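Local coordinates for Lpg0393 helical bundle domain-containing protein (Legionella pneumophila subsp. pneumophila str. Philadelphia 1, PDB 4R0G) that acts as a guanine-nucleotide exchange factor for the small GTPases Rab5, Rab21 and Rab22, probably through a Vps9-like helical domain, at residues M43-L52 / T88-Y99; N103-S111 / L122-L130. All blocks are in the same frame, centred on the assembly; numbering follows the deposited sequence.

Contact 1: M43-L52 / T88-Y99; sequences MVSLLIFEWL and TISIALFPCMVY
The indole of Trp-51 meets helix 80-101 obliquely through two atoms of its six-membered ring: CZ3 lies 3.8 Å from Ile-89 CG2, and CH2 touches Leu-93 CD1. CG of Trp-51 stands anti to the backbone N (chi1 -158°), which carries the indole across the flank of the partner helix; Trp-23 and Phe-56 pack edge-to-face with it, and its NE1 is hydrogen-bonded to Asp-60. Cys-96 SG sits oblique to the indole, 5.3 Å from the centroid of the five-membered ring, a sulfur-aromatic contact. Tyr-99 receives Ile-48 CG2 at its ring edge and Leu-52 CD1 obliquely, the latter 3.8 Å from Tyr-99 CD2. Ile-48 is a knob in the hole formed by Ala-92, Pro-95, Cys-96 and Tyr-99, its CD1 3.5 Å from Pro-95 CB. Ala-92 is the small residue of the interface: its CB meets Leu-47 CB at 3.5 Å, and Val-44 CG1 lies against its CA. The axes of segments 43-52 and 88-99 approach to 8.6 Å and cross at -52°. Pro-95 lacks an N-H for the preceding turn, and the helix kinks there. No hydrogen bond joins the two segments, so the fit of apolar side chains alone holds this buried crossing of two helices in the Vps9-like domain.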
loop_
_atom_site.group_PDB
_atom_site.type_symbol
_atom_site.label_atom_id
_atom_site.label_comp_id
_atom_site.label_asym_id
_atom_site.label_seq_id
_atom_site.Cartn_x
_atom_site.Cartn_y
_atom_site.Cartn_z
ATOM N N MET A 43 -13.386 -16.175 14.991
ATOM C CA MET A 43 -12.152 -15.483 15.302
ATOM C C MET A 43 -12.371 -14.134 15.988
ATOM O O MET A 43 -11.548 -13.688 16.784
ATOM C CB MET A 43 -11.400 -15.287 13.995
ATOM C CG MET A 43 -10.059 -14.706 14.192
ATOM S SD MET A 43 -9.171 -15.620 15.470
ATOM C CE MET A 43 -7.829 -14.529 15.652
ATOM N N VAL A 44 -13.472 -13.473 15.656
ATOM C CA VAL A 44 -13.803 -12.196 16.255
ATOM C C VAL A 44 -14.400 -12.474 17.619
ATOM O O VAL A 44 -14.206 -11.704 18.567
ATOM C CB VAL A 44 -14.791 -11.400 15.377
ATOM C CG1 VAL A 44 -15.399 -10.205 16.156
ATOM C CG2 VAL A 44 -14.099 -10.942 14.118
ATOM N N SER A 45 -15.116 -13.595 17.700
ATOM C CA SER A 45 -15.714 -14.053 18.942
ATOM C C SER A 45 -14.647 -14.315 19.978
ATOM O O SER A 45 -14.699 -13.749 21.067
ATOM C CB SER A 45 -16.554 -15.298 18.704
ATOM O OG SER A 45 -17.668 -14.965 17.900
ATOM N N LEU A 46 -13.663 -15.136 19.627
ATOM C CA LEU A 46 -12.545 -15.396 20.536
ATOM C C LEU A 46 -11.825 -14.104 21.013
ATOM O O LEU A 46 -11.637 -13.884 22.234
ATOM C CB LEU A 46 -11.578 -16.418 19.928
ATOM C CG LEU A 46 -12.187 -17.737 19.415
ATOM C CD1 LEU A 46 -11.210 -18.480 18.533
ATOM C CD2 LEU A 46 -12.595 -18.650 20.550
ATOM N N LEU A 47 -11.450 -13.249 20.057
ATOM C CA LEU A 47 -10.907 -11.923 20.377
ATOM C C LEU A 47 -11.766 -11.142 21.376
ATOM O O LEU A 47 -11.225 -10.516 22.266
ATOM C CB LEU A 47 -10.762 -11.080 19.133
ATOM C CG LEU A 47 -9.388 -10.942 18.523
ATOM C CD1 LEU A 47 -9.019 -12.212 17.831
ATOM C CD2 LEU A 47 -9.436 -9.816 17.506
ATOM N N ILE A 48 -13.091 -11.158 21.241
ATOM C CA ILE A 48 -13.918 -10.407 22.193
ATOM C C ILE A 48 -13.830 -11.023 23.589
ATOM O O ILE A 48 -13.607 -10.333 24.590
ATOM C CB ILE A 48 -15.399 -10.340 21.794
ATOM C CG1 ILE A 48 -15.580 -9.421 20.588
ATOM C CG2 ILE A 48 -16.223 -9.803 22.974
ATOM C CD1 ILE A 48 -16.779 -9.762 19.791
ATOM N N PHE A 49 -14.019 -12.331 23.651
ATOM C CA PHE A 49 -13.901 -13.048 24.897
ATOM C C PHE A 49 -12.568 -12.734 25.517
ATOM O O PHE A 49 -12.477 -12.253 26.641
ATOM C CB PHE A 49 -13.950 -14.542 24.626
ATOM C CG PHE A 49 -13.752 -15.364 25.836
ATOM C CD1 PHE A 49 -14.722 -15.393 26.829
ATOM C CD2 PHE A 49 -12.596 -16.101 26.001
ATOM C CE1 PHE A 49 -14.552 -16.153 27.964
ATOM C CE2 PHE A 49 -12.408 -16.866 27.145
ATOM C CZ PHE A 49 -13.396 -16.895 28.124
ATOM N N GLU A 50 -11.521 -12.976 24.751
ATOM C CA GLU A 50 -10.179 -12.859 25.280
ATOM C C GLU A 50 -9.823 -11.442 25.788
ATOM O O GLU A 50 -9.221 -11.250 26.838
ATOM C CB GLU A 50 -9.203 -13.354 24.227
ATOM C CG GLU A 50 -7.987 -13.935 24.831
ATOM C CD GLU A 50 -8.211 -15.278 25.483
ATOM O OE1 GLU A 50 -8.798 -16.166 24.836
ATOM O OE2 GLU A 50 -7.786 -15.454 26.644
ATOM N N TRP A 51 -10.237 -10.443 25.057
ATOM C CA TRP A 51 -9.875 -9.098 25.410
ATOM C C TRP A 51 -10.651 -8.670 26.656
ATOM O O TRP A 51 -10.186 -7.838 27.432
ATOM C CB TRP A 51 -10.203 -8.214 24.211
ATOM C CG TRP A 51 -9.469 -6.951 24.150
ATOM C CD1 TRP A 51 -8.750 -6.361 25.151
ATOM C CD2 TRP A 51 -9.389 -6.072 23.016
ATOM N NE1 TRP A 51 -8.220 -5.172 24.705
ATOM C CE2 TRP A 51 -8.593 -4.971 23.402
ATOM C CE3 TRP A 51 -9.924 -6.108 21.716
ATOM C CZ2 TRP A 51 -8.309 -3.909 22.523
ATOM C CZ3 TRP A 51 -9.646 -5.047 20.846
ATOM C CH2 TRP A 51 -8.844 -3.969 21.254
ATOM N N LEU A 52 -11.844 -9.227 26.834
ATOM C CA LEU A 52 -12.680 -8.871 27.971
ATOM C C LEU A 52 -12.178 -9.513 29.268
ATOM O O LEU A 52 -12.341 -8.957 30.361
ATOM C CB LEU A 52 -14.151 -9.229 27.696
ATOM C CG LEU A 52 -14.901 -8.310 26.716
ATOM C CD1 LEU A 52 -16.349 -8.713 26.535
ATOM C CD2 LEU A 52 -14.825 -6.851 27.158
ATOM N N THR A 88 -9.446 -7.086 11.638
ATOM C CA THR A 88 -10.126 -8.135 12.353
ATOM C C THR A 88 -10.173 -7.789 13.848
ATOM O O THR A 88 -11.096 -8.165 14.571
ATOM C CB THR A 88 -9.373 -9.441 12.212
ATOM O OG1 THR A 88 -9.187 -9.740 10.831
ATOM C CG2 THR A 88 -10.148 -10.598 12.886
ATOM N N ILE A 89 -9.164 -7.072 14.323
ATOM C CA ILE A 89 -9.154 -6.708 15.719
ATOM C C ILE A 89 -10.160 -5.584 15.941
ATOM O O ILE A 89 -10.827 -5.525 16.970
ATOM C CB ILE A 89 -7.744 -6.330 16.199
ATOM C CG1 ILE A 89 -6.848 -7.573 16.197
ATOM C CG2 ILE A 89 -7.795 -5.734 17.571
ATOM C CD1 ILE A 89 -5.402 -7.296 16.533
ATOM N N SER A 90 -10.321 -4.720 14.950
ATOM C CA SER A 90 -11.266 -3.612 15.101
ATOM C C SER A 90 -12.706 -4.121 15.117
ATOM O O SER A 90 -13.593 -3.525 15.745
ATOM C CB SER A 90 -11.039 -2.499 14.051
ATOM O OG SER A 90 -11.186 -2.973 12.740
ATOM N N ILE A 91 -12.931 -5.243 14.448
ATOM C CA ILE A 91 -14.278 -5.796 14.412
ATOM C C ILE A 91 -14.607 -6.399 15.771
ATOM O O ILE A 91 -15.782 -6.435 16.174
ATOM C CB ILE A 91 -14.477 -6.802 13.269
ATOM C CG1 ILE A 91 -14.258 -6.107 11.923
ATOM C CG2 ILE A 91 -15.858 -7.346 13.291
ATOM C CD1 ILE A 91 -14.275 -7.068 10.771
ATOM N N ALA A 92 -13.571 -6.838 16.498
ATOM C CA ALA A 92 -13.782 -7.321 17.870
ATOM C C ALA A 92 -13.927 -6.166 18.846
ATOM O O ALA A 92 -14.559 -6.299 19.879
ATOM C CB ALA A 92 -12.669 -8.205 18.301
ATOM N N LEU A 93 -13.329 -5.034 18.493
ATOM C CA LEU A 93 -13.227 -3.868 19.367
ATOM C C LEU A 93 -14.586 -3.253 19.716
ATOM O O LEU A 93 -14.853 -2.863 20.864
ATOM C CB LEU A 93 -12.359 -2.811 18.689
ATOM C CG LEU A 93 -12.451 -1.433 19.356
ATOM C CD1 LEU A 93 -11.846 -1.477 20.737
ATOM C CD2 LEU A 93 -11.773 -0.352 18.529
ATOM N N PHE A 94 -15.427 -3.163 18.696
ATOM C CA PHE A 94 -16.675 -2.448 18.810
ATOM C C PHE A 94 -17.634 -3.146 19.753
ATOM O O PHE A 94 -18.195 -2.487 20.626
ATOM C CB PHE A 94 -17.277 -2.143 17.429
ATOM C CG PHE A 94 -16.353 -1.363 16.538
ATOM C CD1 PHE A 94 -15.742 -0.215 16.995
ATOM C CD2 PHE A 94 -16.054 -1.802 15.269
ATOM C CE1 PHE A 94 -14.876 0.489 16.187
ATOM C CE2 PHE A 94 -15.181 -1.092 14.461
ATOM C CZ PHE A 94 -14.597 0.039 14.926
ATOM N N PRO A 95 -17.811 -4.475 19.610
ATOM C CA PRO A 95 -18.584 -5.199 20.636
ATOM C C PRO A 95 -18.072 -4.970 22.058
ATOM O O PRO A 95 -18.886 -4.685 22.948
ATOM C CB PRO A 95 -18.359 -6.662 20.277
ATOM C CG PRO A 95 -18.105 -6.653 18.826
ATOM C CD PRO A 95 -17.404 -5.356 18.501
ATOM N N CYS A 96 -16.758 -5.092 22.267
ATOM C CA CYS A 96 -16.186 -4.826 23.585
ATOM C C CYS A 96 -16.569 -3.415 24.087
ATOM O O CYS A 96 -16.932 -3.241 25.240
ATOM C CB CYS A 96 -14.654 -5.015 23.609
ATOM S SG CYS A 96 -14.063 -6.689 23.203
ATOM N N MET A 97 -16.499 -2.412 23.218
ATOM C CA MET A 97 -16.898 -1.055 23.612
ATOM C C MET A 97 -18.357 -1.025 24.045
ATOM O O MET A 97 -18.720 -0.368 25.016
ATOM C CB MET A 97 -16.652 -0.052 22.491
ATOM C CG MET A 97 -15.178 0.166 22.205
ATOM S SD MET A 97 -14.831 1.333 20.873
ATOM C CE MET A 97 -15.198 2.899 21.675
ATOM N N VAL A 98 -19.183 -1.780 23.334
ATOM C CA VAL A 98 -20.592 -1.876 23.650
ATOM C C VAL A 98 -20.784 -2.569 24.986
ATOM O O VAL A 98 -21.516 -2.087 25.857
ATOM C CB VAL A 98 -21.333 -2.628 22.554
ATOM C CG1 VAL A 98 -22.803 -2.879 22.957
ATOM C CG2 VAL A 98 -21.195 -1.852 21.257
ATOM N N TYR A 99 -20.113 -3.702 25.153
ATOM C CA TYR A 99 -20.212 -4.459 26.402
ATOM C C TYR A 99 -19.685 -3.657 27.582
ATOM O O TYR A 99 -20.224 -3.742 28.671
ATOM C CB TYR A 99 -19.481 -5.780 26.269
ATOM C CG TYR A 99 -20.172 -6.689 25.296
ATOM C CD1 TYR A 99 -21.528 -6.554 25.064
ATOM C CD2 TYR A 99 -19.478 -7.690 24.616
ATOM C CE1 TYR A 99 -22.186 -7.398 24.195
ATOM C CE2 TYR A 99 -20.120 -8.535 23.732
ATOM C CZ TYR A 99 -21.481 -8.383 23.530
ATOM O OH TYR A 99 -22.170 -9.195 22.655
#

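Contact 2: N103-S111 / L122-L130; sequences NLQEHYITS and LMTMNNAYL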
loop_
_atom_site.group_PDB
_atom_site.type_symbol
_atom_site.label_atom_id
_atom_site.label_comp_id
_atom_site.label_asym_id
_atom_site.label_seq_id
_atom_site.Cartn_x
_atom_site.Cartn_y
_atom_site.Cartn_z
ATOM N N ASN A 103 -22.255 -2.546 30.751
ATOM C CA ASN A 103 -22.112 -3.472 31.891
ATOM C C ASN A 103 -22.431 -4.937 31.593
ATOM O O ASN A 103 -22.892 -5.674 32.458
ATOM C CB ASN A 103 -22.886 -2.993 33.138
ATOM C CG ASN A 103 -22.522 -1.567 33.549
ATOM O OD1 ASN A 103 -21.429 -1.072 33.239
ATOM N ND2 ASN A 103 -23.445 -0.894 34.244
ATOM N N LEU A 104 -22.184 -5.350 30.363
ATOM C CA LEU A 104 -22.424 -6.721 29.967
ATOM C C LEU A 104 -21.201 -7.611 30.172
ATOM O O LEU A 104 -21.313 -8.831 30.096
ATOM C CB LEU A 104 -22.859 -6.778 28.486
ATOM C CG LEU A 104 -24.336 -6.624 28.103
ATOM C CD1 LEU A 104 -25.248 -7.079 29.249
ATOM C CD2 LEU A 104 -24.670 -5.210 27.661
ATOM N N GLN A 105 -20.044 -7.016 30.435
ATOM C CA GLN A 105 -18.795 -7.782 30.409
ATOM C C GLN A 105 -18.759 -8.942 31.409
ATOM O O GLN A 105 -18.179 -9.983 31.128
ATOM C CB GLN A 105 -17.556 -6.885 30.525
ATOM C CG GLN A 105 -17.456 -6.099 31.819
ATOM C CD GLN A 105 -18.437 -4.937 31.865
ATOM O OE1 GLN A 105 -18.742 -4.386 32.941
ATOM N NE2 GLN A 105 -18.937 -4.552 30.686
ATOM N N GLU A 106 -19.429 -8.784 32.542
ATOM C CA GLU A 106 -19.459 -9.830 33.559
ATOM C C GLU A 106 -19.841 -11.169 32.976
ATOM O O GLU A 106 -19.231 -12.182 33.294
ATOM C CB GLU A 106 -20.413 -9.473 34.706
ATOM C CG GLU A 106 -19.829 -8.475 35.676
ATOM C CD GLU A 106 -19.155 -7.326 34.946
ATOM O OE1 GLU A 106 -19.827 -6.708 34.071
ATOM O OE2 GLU A 106 -17.946 -7.083 35.203
ATOM N N HIS A 107 -20.824 -11.177 32.092
ATOM C CA HIS A 107 -21.316 -12.443 31.590
ATOM C C HIS A 107 -20.264 -13.059 30.708
ATOM O O HIS A 107 -20.383 -14.224 30.327
ATOM C CB HIS A 107 -22.625 -12.292 30.804
ATOM C CG HIS A 107 -23.652 -11.435 31.483
ATOM N ND1 HIS A 107 -23.619 -10.056 31.445
ATOM C CD2 HIS A 107 -24.752 -11.766 32.202
ATOM C CE1 HIS A 107 -24.650 -9.573 32.119
ATOM N NE2 HIS A 107 -25.350 -10.591 32.586
ATOM N N TYR A 108 -19.269 -12.260 30.322
ATOM C CA TYR A 108 -18.170 -12.783 29.508
ATOM C C TYR A 108 -16.932 -13.202 30.314
ATOM O O TYR A 108 -16.084 -13.944 29.808
ATOM C CB TYR A 108 -17.838 -11.784 28.375
ATOM C CG TYR A 108 -19.009 -11.555 27.421
ATOM C CD1 TYR A 108 -19.173 -12.351 26.280
ATOM C CD2 TYR A 108 -19.963 -10.558 27.675
ATOM C CE1 TYR A 108 -20.237 -12.155 25.417
ATOM C CE2 TYR A 108 -21.034 -10.361 26.828
ATOM C CZ TYR A 108 -21.175 -11.161 25.695
ATOM O OH TYR A 108 -22.250 -10.961 24.842
ATOM N N ILE A 109 -16.877 -12.793 31.583
ATOM C CA ILE A 109 -15.678 -12.991 32.412
ATOM C C ILE A 109 -15.686 -14.238 33.295
ATOM O O ILE A 109 -16.559 -14.383 34.156
ATOM C CB ILE A 109 -15.376 -11.776 33.296
ATOM C CG1 ILE A 109 -14.878 -10.619 32.442
ATOM C CG2 ILE A 109 -14.300 -12.120 34.294
ATOM C CD1 ILE A 109 -14.843 -9.270 33.174
ATOM N N THR A 110 -14.726 -15.135 33.044
ATOM C CA THR A 110 -14.503 -16.347 33.841
ATOM C C THR A 110 -13.021 -16.746 33.868
ATOM O O THR A 110 -12.296 -16.573 32.867
ATOM C CB THR A 110 -15.198 -17.581 33.258
ATOM O OG1 THR A 110 -14.326 -18.182 32.294
ATOM C CG2 THR A 110 -16.528 -17.225 32.597
ATOM N N SER A 111 -12.605 -17.328 34.997
ATOM C CA SER A 111 -11.262 -17.891 35.171
ATOM C C SER A 111 -11.147 -19.300 34.593
ATOM O O SER A 111 -10.045 -19.830 34.466
ATOM C CB SER A 111 -10.870 -17.936 36.650
ATOM O OG SER A 111 -11.475 -16.883 37.378
ATOM N N LEU A 122 -20.615 -19.937 25.002
ATOM C CA LEU A 122 -20.768 -18.840 25.947
ATOM C C LEU A 122 -21.275 -17.641 25.175
ATOM O O LEU A 122 -22.129 -16.884 25.651
ATOM C CB LEU A 122 -19.426 -18.484 26.592
ATOM C CG LEU A 122 -19.442 -17.953 28.041
ATOM C CD1 LEU A 122 -18.160 -17.181 28.433
ATOM C CD2 LEU A 122 -20.691 -17.145 28.395
ATOM N N MET A 123 -20.745 -17.483 23.969
ATOM C CA MET A 123 -21.025 -16.286 23.208
ATOM C C MET A 123 -22.485 -16.292 22.830
ATOM O O MET A 123 -23.174 -15.285 22.972
ATOM C CB MET A 123 -20.124 -16.194 21.975
ATOM C CG MET A 123 -18.620 -16.003 22.303
ATOM S SD MET A 123 -18.210 -14.356 22.904
ATOM C CE MET A 123 -17.329 -14.805 24.370
ATOM N N THR A 124 -22.978 -17.450 22.412
ATOM C CA THR A 124 -24.390 -17.569 22.023
ATOM C C THR A 124 -25.350 -17.481 23.205
ATOM O O THR A 124 -26.474 -17.047 23.042
ATOM C CB THR A 124 -24.673 -18.839 21.195
ATOM O OG1 THR A 124 -24.357 -19.996 21.971
ATOM C CG2 THR A 124 -23.831 -18.836 19.919
ATOM N N MET A 125 -24.912 -17.910 24.380
ATOM C CA MET A 125 -25.744 -17.824 25.581
ATOM C C MET A 125 -25.980 -16.367 25.947
ATOM O O MET A 125 -27.076 -15.965 26.346
ATOM C CB MET A 125 -25.056 -18.506 26.779
ATOM C CG MET A 125 -24.789 -20.008 26.652
ATOM S SD MET A 125 -26.268 -21.057 26.659
ATOM C CE MET A 125 -26.561 -21.256 24.916
ATOM N N ASN A 126 -24.914 -15.587 25.821
ATOM C CA ASN A 126 -24.932 -14.192 26.209
ATOM C C ASN A 126 -25.608 -13.313 25.165
ATOM O O ASN A 126 -25.995 -12.178 25.444
ATOM C CB ASN A 126 -23.512 -13.722 26.499
ATOM C CG ASN A 126 -22.961 -14.301 27.794
ATOM O OD1 ASN A 126 -23.694 -14.908 28.573
ATOM N ND2 ASN A 126 -21.666 -14.094 28.038
ATOM N N ASN A 127 -25.784 -13.860 23.965
ATOM C CA ASN A 127 -26.454 -13.134 22.885
ATOM C C ASN A 127 -27.866 -12.726 23.288
ATOM O O ASN A 127 -28.473 -11.866 22.660
ATOM C CB ASN A 127 -26.474 -13.985 21.615
ATOM C CG ASN A 127 -26.818 -13.191 20.377
ATOM O OD1 ASN A 127 -27.915 -13.322 19.825
ATOM N ND2 ASN A 127 -25.868 -12.387 19.907
ATOM N N ALA A 128 -28.387 -13.345 24.340
ATOM C CA ALA A 128 -29.755 -13.076 24.749
ATOM C C ALA A 128 -29.854 -11.966 25.817
ATOM O O ALA A 128 -30.918 -11.699 26.369
ATOM C CB ALA A 128 -30.463 -14.374 25.178
ATOM N N TYR A 129 -28.737 -11.331 26.127
ATOM C CA TYR A 129 -28.766 -10.227 27.070
ATOM C C TYR A 129 -28.773 -8.838 26.398
ATOM O O TYR A 129 -28.822 -7.816 27.079
ATOM C CB TYR A 129 -27.610 -10.366 28.074
ATOM C CG TYR A 129 -27.567 -11.705 28.827
ATOM C CD1 TYR A 129 -28.739 -12.344 29.246
ATOM C CD2 TYR A 129 -26.355 -12.327 29.116
ATOM C CE1 TYR A 129 -28.698 -13.569 29.923
ATOM C CE2 TYR A 129 -26.304 -13.540 29.791
ATOM C CZ TYR A 129 -27.475 -14.161 30.190
ATOM O OH TYR A 129 -27.420 -15.371 30.860
ATOM N N LEU A 130 -28.688 -8.797 25.066
ATOM C CA LEU A 130 -28.833 -7.547 24.296
ATOM C C LEU A 130 -29.653 -7.759 23.036
ATOM O O LEU A 130 -29.252 -8.517 22.159
ATOM C CB LEU A 130 -27.473 -6.989 23.869
ATOM C CG LEU A 130 -27.148 -5.515 24.168
ATOM C CD1 LEU A 130 -26.055 -5.006 23.268
ATOM C CD2 LEU A 130 -28.382 -4.598 24.100
#
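Leu-122 meets the turn of 103-111 first, its CD2 lying 3.5 Å from His-107 O. One residue on, Met-123 bends at chi2 and chi3 to bring its methyl to the edge of the Tyr-108 ring, CE 3.6 Å from Tyr-108 CD1; SD is also at the edge, 5.1 Å from the ring centroid, a Met-aromatic contact. Asn-126 supplies the polar link: its ND2 donates to His-107 O at 2.6 Å with an N-H...O angle of 152°, coming from well above the carbonyl plane. The same ND2 lies over the centre of one Tyr-108 face, 3.4 Å above the plane, with amide and ring planes 79° apart, while Asn-126 CB packs against Tyr-108 OH. Tyr-129 then brings CD2 over one face of the His-107 imidazole, the two rings inclined at 41°. A bond within its own segment helps to hold the imidazole's rotation: ND1 donates almost straight to Leu-104 O at 2.9 Å, nearly in the ring plane. The CB of Tyr-129 touches Leu-104 CD1, and Leu-130 completes the row beside Leu-104 CD2. Leu-122 and Met-123 also pack on Phe-49 of helix 40-53, whereas Leu-130 reaches Val-98 of helix 80-101 and Phe-135 and Phe-138 of helix 132-151, so the helical part of the segment leans on helix 40-53, and the loop that follows passes to helices 80-101 and 132-151.

Contacts 1 and 2 follow one another along the chain, with centres 12 Å apart, and meet through Tyr-99 and Tyr-108. The two rings stack, and their hydroxyls probably share a hydrogen bond, Tyr-99 OH to Tyr-108 OH at 2.8 Å. A second probable bond runs from Leu-104 N to Tyr-99 O, 3.0 Å, where helix 80-101 gives way to the turn of contact 2. Phe-49 faces away from helix 80-101 in contact 1, yet its CE1 comes to 3.3 Å from Tyr-108 O. Helix 40-53 thus packs on helix 80-101 with one side and on contact 2 with another, joining both within the Vps9-like domain.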